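Cysteine hydrolase (Pseudomonas syringae pv. phaseolicola 1448A, PDB 3IRV) is probably a hydrolase of the isochorismatase-like cysteine hydrolase family, whose substrate is not established. Local coordinates at residues Arg22-Val28 with Val139-Cys145; Val43-Ile49 with Asp172-Asp178; Tyr122-His126 with Thr155-Gly160; Thr149-Glu154 with Val192-Ser196. One frame throughout, in Å; residues are numbered along the deposited sequence.

Interaction 1: Arg22-Val28 with Val139-Cys145; sequences RTAVIVV and VDTIIVC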
loop_
_atom_site.group_PDB
_atom_site.type_symbol
_atom_site.label_atom_id
_atom_site.label_comp_id
_atom_site.label_asym_id
_atom_site.label_seq_id
_atom_site.Cartn_x
_atom_site.Cartn_y
_atom_site.Cartn_z
ATOM N N ARG A 22 24.888 2.550 4.386
ATOM C CA ARG A 22 23.892 2.276 3.367
ATOM C C ARG A 22 22.474 2.219 3.948
ATOM O O ARG A 22 21.584 1.604 3.351
ATOM C CB ARG A 22 24.221 0.969 2.627
ATOM C CG ARG A 22 25.564 0.998 1.875
ATOM C CD ARG A 22 25.663 -0.150 0.877
ATOM N NE ARG A 22 24.746 0.060 -0.240
ATOM C CZ ARG A 22 24.557 -0.798 -1.242
ATOM N NH1 ARG A 22 25.215 -1.966 -1.249
ATOM N NH2 ARG A 22 23.712 -0.494 -2.221
ATOM N N THR A 23 22.281 2.907 5.074
ATOM C CA THR A 23 21.007 2.921 5.796
ATOM C C THR A 23 20.512 4.355 5.996
ATOM O O THR A 23 21.320 5.274 6.182
ATOM C CB THR A 23 21.190 2.237 7.170
ATOM O OG1 THR A 23 21.685 0.914 6.948
ATOM C CG2 THR A 23 19.871 2.108 7.958
ATOM N N ALA A 24 19.189 4.547 5.954
ATOM C CA ALA A 24 18.617 5.820 6.358
ATOM C C ALA A 24 17.404 5.578 7.240
ATOM O O ALA A 24 16.711 4.582 7.084
ATOM C CB ALA A 24 18.181 6.610 5.166
ATOM N N VAL A 25 17.131 6.546 8.112
ATOM C CA VAL A 25 15.893 6.548 8.905
ATOM C C VAL A 25 14.923 7.493 8.243
ATOM O O VAL A 25 15.295 8.611 7.885
ATOM C CB VAL A 25 16.144 7.082 10.342
ATOM C CG1 VAL A 25 14.820 7.312 11.114
ATOM C CG2 VAL A 25 17.089 6.123 11.086
ATOM N N ILE A 26 13.688 7.031 8.073
ATOM C CA ILE A 26 12.652 7.874 7.496
ATOM C C ILE A 26 11.571 8.137 8.550
ATOM O O ILE A 26 10.925 7.213 9.065
ATOM C CB ILE A 26 12.034 7.267 6.230
ATOM C CG1 ILE A 26 13.131 6.891 5.222
ATOM C CG2 ILE A 26 11.034 8.254 5.608
ATOM C CD1 ILE A 26 12.594 6.188 3.995
ATOM N N VAL A 27 11.402 9.419 8.893
ATOM C CA VAL A 27 10.418 9.836 9.905
ATOM C C VAL A 27 9.190 10.375 9.167
ATOM O O VAL A 27 9.222 11.480 8.585
ATOM C CB VAL A 27 10.984 10.942 10.832
ATOM C CG1 VAL A 27 9.981 11.253 11.913
ATOM C CG2 VAL A 27 12.347 10.504 11.464
ATOM N N VAL A 28 8.134 9.568 9.148
ATOM C CA VAL A 28 6.978 9.879 8.309
ATOM C C VAL A 28 5.979 10.804 9.002
ATOM O O VAL A 28 5.340 10.402 9.997
ATOM C CB VAL A 28 6.262 8.584 7.881
ATOM C CG1 VAL A 28 5.096 8.911 6.921
ATOM C CG2 VAL A 28 7.281 7.577 7.269
ATOM N N VAL A 139 22.167 4.323 -0.464
ATOM C CA VAL A 139 21.399 3.661 0.596
ATOM C C VAL A 139 20.512 2.593 -0.022
ATOM O O VAL A 139 19.896 2.835 -1.063
ATOM C CB VAL A 139 20.517 4.682 1.338
ATOM C CG1 VAL A 139 19.457 3.984 2.201
ATOM C CG2 VAL A 139 21.403 5.622 2.162
ATOM N N ASP A 140 20.468 1.417 0.608
ATOM C CA ASP A 140 19.536 0.366 0.156
ATOM C C ASP A 140 18.671 -0.202 1.286
ATOM O O ASP A 140 17.899 -1.150 1.078
ATOM C CB ASP A 140 20.275 -0.759 -0.590
ATOM C CG ASP A 140 21.105 -1.647 0.333
ATOM O OD1 ASP A 140 21.284 -1.329 1.525
ATOM O OD2 ASP A 140 21.602 -2.691 -0.157
ATOM N N THR A 141 18.818 0.381 2.474
ATOM C CA THR A 141 18.093 -0.087 3.640
ATOM C C THR A 141 17.464 1.110 4.330
ATOM O O THR A 141 18.148 2.114 4.599
ATOM C CB THR A 141 19.037 -0.826 4.602
ATOM O OG1 THR A 141 19.691 -1.886 3.886
ATOM C CG2 THR A 141 18.248 -1.387 5.804
ATOM N N ILE A 142 16.156 1.029 4.580
ATOM C CA ILE A 142 15.439 2.136 5.233
ATOM C C ILE A 142 14.675 1.671 6.470
ATOM O O ILE A 142 14.043 0.612 6.452
ATOM C CB ILE A 142 14.493 2.895 4.253
ATOM C CG1 ILE A 142 13.431 1.962 3.634
ATOM C CG2 ILE A 142 15.296 3.606 3.133
ATOM C CD1 ILE A 142 12.410 2.696 2.713
ATOM N N ILE A 143 14.727 2.494 7.522
ATOM C CA ILE A 143 14.030 2.209 8.783
ATOM C C ILE A 143 12.872 3.198 8.850
ATOM O O ILE A 143 13.120 4.411 8.821
ATOM C CB ILE A 143 14.981 2.475 9.979
ATOM C CG1 ILE A 143 16.159 1.486 9.914
ATOM C CG2 ILE A 143 14.245 2.347 11.315
ATOM C CD1 ILE A 143 17.335 1.872 10.824
ATOM N N VAL A 144 11.632 2.703 8.956
ATOM C CA VAL A 144 10.456 3.565 8.826
ATOM C C VAL A 144 9.766 3.703 10.178
ATOM O O VAL A 144 9.509 2.688 10.858
ATOM C CB VAL A 144 9.468 3.006 7.775
ATOM C CG1 VAL A 144 8.156 3.809 7.759
ATOM C CG2 VAL A 144 10.132 3.004 6.376
ATOM N N CYS A 145 9.520 4.955 10.566
ATOM C CA CYS A 145 8.728 5.278 11.748
ATOM C C CYS A 145 7.842 6.478 11.445
ATOM O O CYS A 145 8.018 7.124 10.396
ATOM C CB CYS A 145 9.655 5.573 12.924
ATOM S SG CYS A 145 10.745 7.044 12.652
HETATM O O HOH W 1 21.718 1.820 -3.360
HETATM O O HOH W 2 22.043 -1.783 5.746
#

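Interaction 2: Val43-Ile49 with Asp172-Asp178; sequences VKSTADI and DANAAMD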
loop_
_atom_site.group_PDB
_atom_site.type_symbol
_atom_site.label_atom_id
_atom_site.label_comp_id
_atom_site.label_asym_id
_atom_site.label_seq_id
_atom_site.Cartn_x
_atom_site.Cartn_y
_atom_site.Cartn_z
ATOM N N VAL A 43 -3.845 12.161 15.550
ATOM C CA VAL A 43 -3.769 10.713 15.744
ATOM C C VAL A 43 -3.217 10.564 17.173
ATOM O O VAL A 43 -2.021 10.772 17.410
ATOM C CB VAL A 43 -2.773 10.079 14.729
ATOM C CG1 VAL A 43 -2.635 8.580 14.986
ATOM C CG2 VAL A 43 -3.228 10.346 13.285
ATOM N N LYS A 44 -4.082 10.225 18.126
ATOM C CA LYS A 44 -3.662 10.220 19.540
ATOM C C LYS A 44 -2.508 9.279 19.892
ATOM O O LYS A 44 -1.703 9.594 20.784
ATOM C CB LYS A 44 -4.852 9.997 20.486
ATOM C CG LYS A 44 -5.563 8.676 20.340
ATOM C CD LYS A 44 -6.664 8.589 21.417
ATOM C CE LYS A 44 -7.396 7.252 21.396
ATOM N NZ LYS A 44 -8.538 7.228 20.437
ATOM N N SER A 45 -2.375 8.160 19.165
ATOM C CA SER A 45 -1.284 7.211 19.447
ATOM C C SER A 45 0.110 7.767 19.106
ATOM O O SER A 45 1.126 7.198 19.502
ATOM C CB SER A 45 -1.535 5.909 18.692
ATOM O OG SER A 45 -1.547 6.162 17.291
ATOM N N THR A 46 0.170 8.897 18.385
ATOM C CA THR A 46 1.479 9.529 18.148
ATOM C C THR A 46 2.197 9.879 19.455
ATOM O O THR A 46 3.424 9.891 19.518
ATOM C CB THR A 46 1.384 10.816 17.275
ATOM O OG1 THR A 46 0.450 11.748 17.847
ATOM C CG2 THR A 46 0.938 10.498 15.834
ATOM N N ALA A 47 1.419 10.162 20.513
ATOM C CA ALA A 47 2.037 10.549 21.793
ATOM C C ALA A 47 3.028 9.486 22.267
ATOM O O ALA A 47 4.099 9.810 22.796
ATOM C CB ALA A 47 0.988 10.789 22.846
ATOM N N ASP A 48 2.678 8.224 22.014
ATOM C CA ASP A 48 3.464 7.073 22.480
ATOM C C ASP A 48 4.699 6.736 21.648
ATOM O O ASP A 48 5.535 5.915 22.066
ATOM C CB ASP A 48 2.564 5.842 22.580
ATOM C CG ASP A 48 1.440 6.040 23.579
ATOM O OD1 ASP A 48 1.685 6.675 24.634
ATOM O OD2 ASP A 48 0.319 5.588 23.289
ATOM N N ILE A 49 4.826 7.363 20.480
ATOM C CA ILE A 49 6.006 7.096 19.631
ATOM C C ILE A 49 7.064 8.196 19.584
ATOM O O ILE A 49 8.125 8.002 18.986
ATOM C CB ILE A 49 5.620 6.682 18.172
ATOM C CG1 ILE A 49 5.036 7.858 17.385
ATOM C CG2 ILE A 49 4.619 5.543 18.210
ATOM C CD1 ILE A 49 4.908 7.500 15.887
ATOM N N ASP A 172 7.119 -0.357 17.521
ATOM C CA ASP A 172 6.755 0.545 18.616
ATOM C C ASP A 172 6.957 2.026 18.249
ATOM O O ASP A 172 6.924 2.912 19.125
ATOM C CB ASP A 172 7.531 0.164 19.886
ATOM C CG ASP A 172 9.037 0.336 19.739
ATOM O OD1 ASP A 172 9.584 0.255 18.610
ATOM O OD2 ASP A 172 9.702 0.557 20.777
ATOM N N ALA A 173 7.159 2.303 16.955
ATOM C CA ALA A 173 7.399 3.681 16.531
ATOM C C ALA A 173 6.618 4.064 15.278
ATOM O O ALA A 173 7.003 4.988 14.560
ATOM C CB ALA A 173 8.888 3.970 16.381
ATOM N N ASN A 174 5.499 3.384 15.046
ATOM C CA ASN A 174 4.546 3.742 13.994
ATOM C C ASN A 174 3.192 3.805 14.663
ATOM O O ASN A 174 2.804 2.863 15.359
ATOM C CB ASN A 174 4.535 2.686 12.869
ATOM C CG ASN A 174 5.735 2.836 11.916
ATOM O OD1 ASN A 174 5.705 3.659 10.998
ATOM N ND2 ASN A 174 6.805 2.070 12.168
ATOM N N ALA A 175 2.481 4.900 14.439
ATOM C CA ALA A 175 1.204 5.163 15.130
ATOM C C ALA A 175 0.009 5.052 14.193
ATOM O O ALA A 175 -0.009 5.707 13.157
ATOM C CB ALA A 175 1.231 6.577 15.723
ATOM N N ALA A 176 -0.989 4.247 14.578
ATOM C CA ALA A 176 -2.196 4.082 13.780
ATOM C C ALA A 176 -3.377 4.854 14.381
ATOM O O ALA A 176 -3.336 5.281 15.544
ATOM C CB ALA A 176 -2.550 2.598 13.654
ATOM N N MET A 177 -4.421 5.021 13.574
ATOM C CA MET A 177 -5.592 5.753 14.031
ATOM C C MET A 177 -6.831 4.874 13.935
ATOM O O MET A 177 -6.868 3.902 13.180
ATOM C CB MET A 177 -5.768 7.056 13.238
ATOM C CG MET A 177 -6.308 6.882 11.821
ATOM S SD MET A 177 -6.527 8.458 10.960
ATOM C CE MET A 177 -7.345 9.479 12.203
ATOM N N ASP A 178 -7.824 5.190 14.765
ATOM C CA ASP A 178 -9.137 4.511 14.723
ATOM C C ASP A 178 -9.850 4.969 13.462
ATOM O O ASP A 178 -9.621 6.076 13.014
ATOM C CB ASP A 178 -10.004 4.975 15.903
ATOM C CG ASP A 178 -9.390 4.662 17.263
ATOM O OD1 ASP A 178 -9.125 3.486 17.563
ATOM O OD2 ASP A 178 -9.188 5.609 18.056
HETATM O O HOH W 3 -4.626 6.713 17.580
HETATM O O HOH W 4 5.749 3.141 21.489
#

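Interaction 3: Tyr122-His126 with Thr155-Gly160; sequences YSGFH and TTIRDG. With PO4 (phosphate ion), chain C.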
loop_
_atom_site.group_PDB
_atom_site.type_symbol
_atom_site.label_atom_id
_atom_site.label_comp_id
_atom_site.label_asym_id
_atom_site.label_seq_id
_atom_site.Cartn_x
_atom_site.Cartn_y
_atom_site.Cartn_z
ATOM N N TYR A 122 0.237 10.245 0.014
ATOM C CA TYR A 122 0.635 9.395 1.148
ATOM C C TYR A 122 2.059 8.839 1.036
ATOM O O TYR A 122 2.805 8.795 2.035
ATOM C CB TYR A 122 -0.340 8.231 1.351
ATOM C CG TYR A 122 -1.779 8.652 1.427
ATOM C CD1 TYR A 122 -2.197 9.682 2.282
ATOM C CD2 TYR A 122 -2.729 8.019 0.628
ATOM C CE1 TYR A 122 -3.543 10.057 2.343
ATOM C CE2 TYR A 122 -4.084 8.386 0.679
ATOM C CZ TYR A 122 -4.476 9.402 1.528
ATOM O OH TYR A 122 -5.819 9.727 1.573
ATOM N N SER A 123 2.394 8.361 -0.158
ATOM C CA SER A 123 3.659 7.693 -0.437
ATOM C C SER A 123 4.831 8.626 -0.221
ATOM O O SER A 123 4.851 9.734 -0.782
ATOM C CB SER A 123 3.700 7.283 -1.898
ATOM O OG SER A 123 4.948 6.705 -2.207
ATOM N N GLY A 124 5.846 8.155 0.511
ATOM C CA GLY A 124 7.089 8.942 0.611
ATOM C C GLY A 124 7.941 8.894 -0.641
ATOM O O GLY A 124 8.879 9.701 -0.778
ATOM N N PHE A 125 7.638 7.942 -1.539
ATOM C CA PHE A 125 8.430 7.713 -2.770
ATOM C C PHE A 125 7.804 8.267 -4.043
ATOM O O PHE A 125 8.524 8.771 -4.910
ATOM C CB PHE A 125 8.651 6.219 -3.010
ATOM C CG PHE A 125 9.773 5.649 -2.203
ATOM C CD1 PHE A 125 11.096 5.841 -2.589
ATOM C CD2 PHE A 125 9.507 4.954 -1.019
ATOM C CE1 PHE A 125 12.147 5.319 -1.826
ATOM C CE2 PHE A 125 10.543 4.445 -0.235
ATOM C CZ PHE A 125 11.871 4.602 -0.639
ATOM N N HIS A 126 6.490 8.130 -4.196
ATOM C CA HIS A 126 5.876 8.466 -5.485
ATOM C C HIS A 126 5.938 9.968 -5.788
ATOM O O HIS A 126 5.373 10.784 -5.049
ATOM C CB HIS A 126 4.431 7.977 -5.578
ATOM C CG HIS A 126 3.851 8.127 -6.954
ATOM N ND1 HIS A 126 4.171 7.272 -7.981
ATOM C CD2 HIS A 126 3.012 9.054 -7.483
ATOM C CE1 HIS A 126 3.535 7.648 -9.083
ATOM N NE2 HIS A 126 2.841 8.737 -8.814
ATOM N N THR A 155 2.375 2.888 2.861
ATOM C CA THR A 155 2.571 3.175 1.423
ATOM C C THR A 155 4.053 3.407 1.130
ATOM O O THR A 155 4.567 2.917 0.125
ATOM C CB THR A 155 1.710 4.345 0.919
ATOM O OG1 THR A 155 0.353 4.109 1.319
ATOM C CG2 THR A 155 1.769 4.432 -0.602
ATOM N N THR A 156 4.740 4.135 2.013
ATOM C CA THR A 156 6.184 4.282 1.894
ATOM C C THR A 156 6.924 2.918 1.924
ATOM O O THR A 156 7.814 2.665 1.112
ATOM C CB THR A 156 6.692 5.241 2.982
ATOM O OG1 THR A 156 5.955 6.482 2.861
ATOM C CG2 THR A 156 8.220 5.484 2.854
ATOM N N ILE A 157 6.541 2.055 2.861
ATOM C CA ILE A 157 7.066 0.689 2.917
ATOM C C ILE A 157 6.798 -0.127 1.637
ATOM O O ILE A 157 7.740 -0.689 1.066
ATOM C CB ILE A 157 6.496 -0.029 4.150
ATOM C CG1 ILE A 157 7.010 0.658 5.421
ATOM C CG2 ILE A 157 6.861 -1.525 4.151
ATOM C CD1 ILE A 157 6.293 0.185 6.733
ATOM N N ARG A 158 5.539 -0.185 1.179
ATOM C CA ARG A 158 5.209 -0.913 -0.071
ATOM C C ARG A 158 5.975 -0.350 -1.259
ATOM O O ARG A 158 6.573 -1.092 -2.035
ATOM C CB ARG A 158 3.722 -0.787 -0.358
ATOM C CG ARG A 158 2.876 -1.481 0.710
ATOM C CD ARG A 158 1.410 -1.230 0.481
ATOM N NE ARG A 158 0.585 -1.802 1.550
ATOM C CZ ARG A 158 -0.398 -2.683 1.362
ATOM N NH1 ARG A 158 -0.698 -3.104 0.146
ATOM N NH2 ARG A 158 -1.074 -3.154 2.412
ATOM N N ASP A 159 6.006 0.980 -1.365
ATOM C CA ASP A 159 6.724 1.607 -2.475
ATOM C C ASP A 159 8.246 1.409 -2.404
ATOM O O ASP A 159 8.917 1.285 -3.431
ATOM C CB ASP A 159 6.340 3.086 -2.589
ATOM C CG ASP A 159 4.850 3.274 -2.925
ATOM O OD1 ASP A 159 4.119 2.256 -3.142
ATOM O OD2 ASP A 159 4.400 4.455 -3.011
ATOM N N GLY A 160 8.768 1.324 -1.178
ATOM C CA GLY A 160 10.181 1.079 -0.970
ATOM C C GLY A 160 10.543 -0.337 -1.402
ATOM O O GLY A 160 11.493 -0.525 -2.167
HETATM P P PO4 C . 5.004 3.775 -7.427
HETATM O O1 PO4 C . 5.656 5.142 -7.392
HETATM O O2 PO4 C . 5.598 2.933 -6.311
HETATM O O3 PO4 C . 3.509 3.934 -7.212
HETATM O O4 PO4 C . 5.223 3.066 -8.749
#

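Interaction 4: Thr149-Glu154 with Val192-Ser196; sequences TNVCCE and VQRIS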
loop_
_atom_site.group_PDB
_atom_site.type_symbol
_atom_site.label_atom_id
_atom_site.label_comp_id
_atom_site.label_asym_id
_atom_site.label_seq_id
_atom_site.Cartn_x
_atom_site.Cartn_y
_atom_site.Cartn_z
ATOM N N THR A 149 0.354 4.495 10.466
ATOM C CA THR A 149 0.946 3.177 10.204
ATOM C C THR A 149 0.530 2.575 8.883
ATOM O O THR A 149 1.383 2.189 8.080
ATOM C CB THR A 149 0.629 2.180 11.338
ATOM O OG1 THR A 149 1.059 2.754 12.585
ATOM C CG2 THR A 149 1.340 0.844 11.100
ATOM N N ASN A 150 -0.780 2.492 8.666
ATOM C CA ASN A 150 -1.304 1.739 7.514
ATOM C C ASN A 150 -1.456 2.608 6.269
ATOM O O ASN A 150 -1.813 2.099 5.191
ATOM C CB ASN A 150 -2.660 1.125 7.844
ATOM C CG ASN A 150 -3.692 2.170 8.185
ATOM O OD1 ASN A 150 -3.441 3.066 9.014
ATOM N ND2 ASN A 150 -4.861 2.065 7.573
ATOM N N VAL A 151 -1.218 3.912 6.416
ATOM C CA VAL A 151 -1.486 4.828 5.323
ATOM C C VAL A 151 -0.153 5.350 4.800
ATOM O O VAL A 151 0.455 4.686 3.963
ATOM C CB VAL A 151 -2.474 5.945 5.700
ATOM C CG1 VAL A 151 -2.871 6.725 4.445
ATOM C CG2 VAL A 151 -3.753 5.367 6.364
ATOM N N CYS A 152 0.336 6.483 5.303
ATOM C CA CYS A 152 1.612 6.993 4.782
ATOM C C CYS A 152 2.808 6.097 5.106
ATOM O O CYS A 152 3.697 5.933 4.262
ATOM C CB CYS A 152 1.893 8.380 5.311
ATOM S SG CYS A 152 0.621 9.534 4.733
ATOM N N CYS A 153 2.860 5.516 6.314
ATOM C CA CYS A 153 3.995 4.642 6.640
ATOM C C CYS A 153 3.967 3.400 5.734
ATOM O O CYS A 153 4.958 3.111 5.030
ATOM C CB CYS A 153 3.984 4.250 8.125
ATOM S SG CYS A 153 4.035 5.734 9.133
ATOM N N GLU A 154 2.825 2.702 5.697
ATOM C CA GLU A 154 2.736 1.491 4.857
ATOM C C GLU A 154 2.907 1.774 3.363
ATOM O O GLU A 154 3.508 0.977 2.656
ATOM C CB GLU A 154 1.435 0.735 5.099
ATOM C CG GLU A 154 1.648 -0.589 5.731
ATOM C CD GLU A 154 0.492 -1.516 5.493
ATOM O OE1 GLU A 154 -0.275 -1.763 6.422
ATOM O OE2 GLU A 154 0.319 -1.961 4.361
ATOM N N VAL A 192 -5.908 -1.989 13.433
ATOM C CA VAL A 192 -5.133 -1.486 12.291
ATOM C C VAL A 192 -3.671 -1.858 12.455
ATOM O O VAL A 192 -3.068 -2.401 11.527
ATOM C CB VAL A 192 -5.279 0.039 12.138
ATOM C CG1 VAL A 192 -4.343 0.561 11.048
ATOM C CG2 VAL A 192 -6.714 0.389 11.741
ATOM N N GLN A 193 -3.121 -1.553 13.624
ATOM C CA GLN A 193 -1.714 -1.807 13.915
ATOM C C GLN A 193 -1.343 -3.295 13.815
ATOM O O GLN A 193 -0.335 -3.627 13.174
ATOM C CB GLN A 193 -1.361 -1.252 15.296
ATOM C CG GLN A 193 0.159 -1.259 15.599
ATOM C CD GLN A 193 0.897 -0.053 15.031
ATOM O OE1 GLN A 193 0.317 0.757 14.320
ATOM N NE2 GLN A 193 2.215 0.035 15.316
ATOM N N ARG A 194 -2.157 -4.162 14.438
ATOM C CA ARG A 194 -1.975 -5.615 14.411
ATOM C C ARG A 194 -1.933 -6.115 12.967
ATOM O O ARG A 194 -1.028 -6.858 12.568
ATOM C CB ARG A 194 -3.147 -6.278 15.163
ATOM C CG ARG A 194 -3.213 -7.791 15.082
ATOM C CD ARG A 194 -4.182 -8.343 16.129
ATOM N NE ARG A 194 -5.551 -7.875 15.947
ATOM C CZ ARG A 194 -6.491 -8.521 15.253
ATOM N NH1 ARG A 194 -6.235 -9.700 14.669
ATOM N NH2 ARG A 194 -7.710 -8.000 15.166
ATOM N N ILE A 195 -2.917 -5.706 12.178
ATOM C CA ILE A 195 -2.997 -6.165 10.793
ATOM C C ILE A 195 -1.848 -5.608 9.951
ATOM O O ILE A 195 -1.252 -6.344 9.173
ATOM C CB ILE A 195 -4.381 -5.835 10.154
ATOM C CG1 ILE A 195 -5.419 -6.915 10.498
ATOM C CG2 ILE A 195 -4.300 -5.936 8.620
ATOM C CD1 ILE A 195 -5.704 -7.156 11.924
ATOM N N SER A 196 -1.512 -4.336 10.140
ATOM C CA SER A 196 -0.441 -3.714 9.363
ATOM C C SER A 196 0.921 -4.359 9.637
ATOM O O SER A 196 1.653 -4.717 8.704
ATOM C CB SER A 196 -0.360 -2.220 9.668
ATOM O OG SER A 196 0.675 -1.624 8.913
#

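Interaction 1: Arg22-Val28 with Val139-Cys145
Val28 N donates to Cys145 O (2.7 Å), Ile26 N to Ile143 O (2.8 Å) and Ala24 N to Thr141 O, while Ile143 N and Cys145 N return bonds to Ala24 O and Ile26 O. The two backbones thus run parallel and in register. Thr23 CG2, anti to the backbone N, is set 3.8 Å from Ile143 CD1, and OG1 (chi1 -57°) meets Asn19 O and a water shared with Thr141 OG1; on this face Val27 CG2 also touches Cys145 SG. On the face of Ala24, Ile26, Ile142 and Val144, Ile26 CD1, in one of two conformers, lies 3.7 Å from Ile142 CD1. Branching at CB suits the extended backbone and packs close to it. At the entry, Arg22 O takes Asp140 N (3.0 Å) and Thr141 N (3.1 Å). The Asp140 carboxylate stacks over the Arg22 guanidinium, planes 16° apart, as a long salt bridge (NH2 to OD2, 3.7 Å) in which no N-H points at OD2; Lys166 gives OD2 a second, weak ion pair. Arg22 NE bonds to Asp138 O, which helps set the group's turn. Farther out, helices 50-62 and 130-136 flank these central strands of an isochorismatase-type parallel alpha/beta fold.

Interaction 2: Val43-Ile49 with Asp172-Asp178
Ser45 turns OG between its backbone N and carbonyl carbon (chi1 62°), which carries the hydroxyl to Ala176 O for a 2.7 Å hydrogen bond. Ile49 has its CG1 branch in the same position (chi1 70°) and is extended at chi2; CD1 then reaches 3.5 Å from Ala173 O and 3.8 Å from Ala175 CB, while CG2 lies against Asp172 O and Ala173 CA. Between Ser45 and Ile49 the Ala175 methyl points into the loop, 3.2 Å from Ser45 OG and 3.9 Å from Thr46 CG2. So small a side chain suits a place where residues 43-49 press close. This stretch makes helix-like turns leading into helix 50-62, and it packs on strand 174-175, a short strand parallel to strand 141-147 in the sheet. Thr46 OG1 and Thr46 N both bond to Val43 O, tightening the first turn. Val43 CG1 rests 3.9 Å from Met177 CB and also touches Ala176 O. At the solvent-facing end Lys44, bent at its last torsion (-87°), sends NZ to Asp178 OD2 in a 3.0 Å salt bridge, and Asp178 OD1 accepts from Ala189 N. One water reinforces the serine contact, linking Ser45 N to Ala176 O; another bridges Asp48 O and Asp172 O at the far end.

Interaction 3: Tyr122-His126 with Thr155-Gly160
The loop that follows strand 115-119, shaped by an ST turn and ST motif at Ser123, packs on helix 149-162 beside the subunit interface. Ser123 OG lies anti to its backbone N (chi1 177°), beside the carbonyl carbon, and so faces the chain ahead: it accepts from Phe125 N at 3.0 Å and from His126 N at 2.9 Å. The same oxygen donates to Asp159 OD2 of the helix, though the modelled length of 2.5 Å is very short and therefore doubtful. One turn earlier in the helix, Thr156 OG1 accepts from Gly124 N (2.9 Å) while bonded to Cys152 O, so a threonine here serves the loop and its own helix together. Gly124, lacking a CB, can bring its CA within 3.5 Å of that hydroxyl. Thr156 O lies at the edge of the Phe125 ring, near its plane; Gly160 CA lies 3.5 Å from Phe125 CE2, where again no side chain intervenes. Thr155 CG2 packs on Ser123 CB (3.7 Å). His126 ND1 donates in the ring plane to O1 of a phosphate ion, 2.7 Å away and nearly straight at 165°. Arg163 of this subunit, with His126 and Arg163 of the second subunit, also binds that ion, which probably came from the crystallisation liquor. Tyr122 OH bonds to Glu203 O of the second subunit. The arrangement is a serine ST turn docked on a helix at a dimer interface, next to a place that can hold an anion.

Interaction 4: Thr149-Glu154 with Val192-Ser196
Thr149 CB comes within 3.3 Å of Gln193 OE1, and from there the side chain forks toward helix 189-204. Its OG1, beside the backbone N (chi1 -55°), donates to Gln193 OE1 over 2.7 Å, meeting a lone pair in the plane of the amide carbonyl. Its other branch, CG2, lies 3.4 Å from both Gln193 OE1 and Ser196 OG. A threonine suits this first helical position because one branch bonds while the methyl settles beside Ser196. Gln193 is bent at chi2 to present its amide, and NE2 donates to Asn174 O. The contact joins the start of helix 149-162, where a wider pi-type turn spans Thr149 to Cys153, to helix 189-204; both belong to the helical layer on one side of the parallel sheet, and their short segment axes approach to 10.2 Å at 48°. Next to Thr149, Val192 CG1 sits squarely over one face of the Asn150 amide, 3.3 Å from CG, and Asn150 ND2 bonds to Tyr179 OH. Deeper in, Ser196 OG donates to Glu154 OE1 (2.7 Å) from the anti side, 22° out of the carboxylate plane; it does so in one of its two conformers, so the bond may not be constant. Glu154 OE2 forms a salt bridge with Arg158 NH2, which also bonds to Asn150 O of the second subunit.

Interactions 1, 3 and 4 are buried, while interaction 2 is only partly so, with a salt bridge at the surface. Interaction 1 is the sheet centre, held by backbone hydrogen bonds and apolar branches; interactions 3 and 4 rely on hydroxyl, carboxylate and amide side chains and both border the second subunit. They share helix 149-162, which follows strand 141-147 of interaction 1, and Val28 of interaction 1 packs on Cys152 and Cys153. Interaction 2 touches its neighbours through strand 174-175: Asn174 ND2 probably bonds to Val144 O of interaction 1, and Ala175 O to Thr149 N of interaction 4. Interactions 2 and 3 do not touch, lying about 19 Å apart between centres.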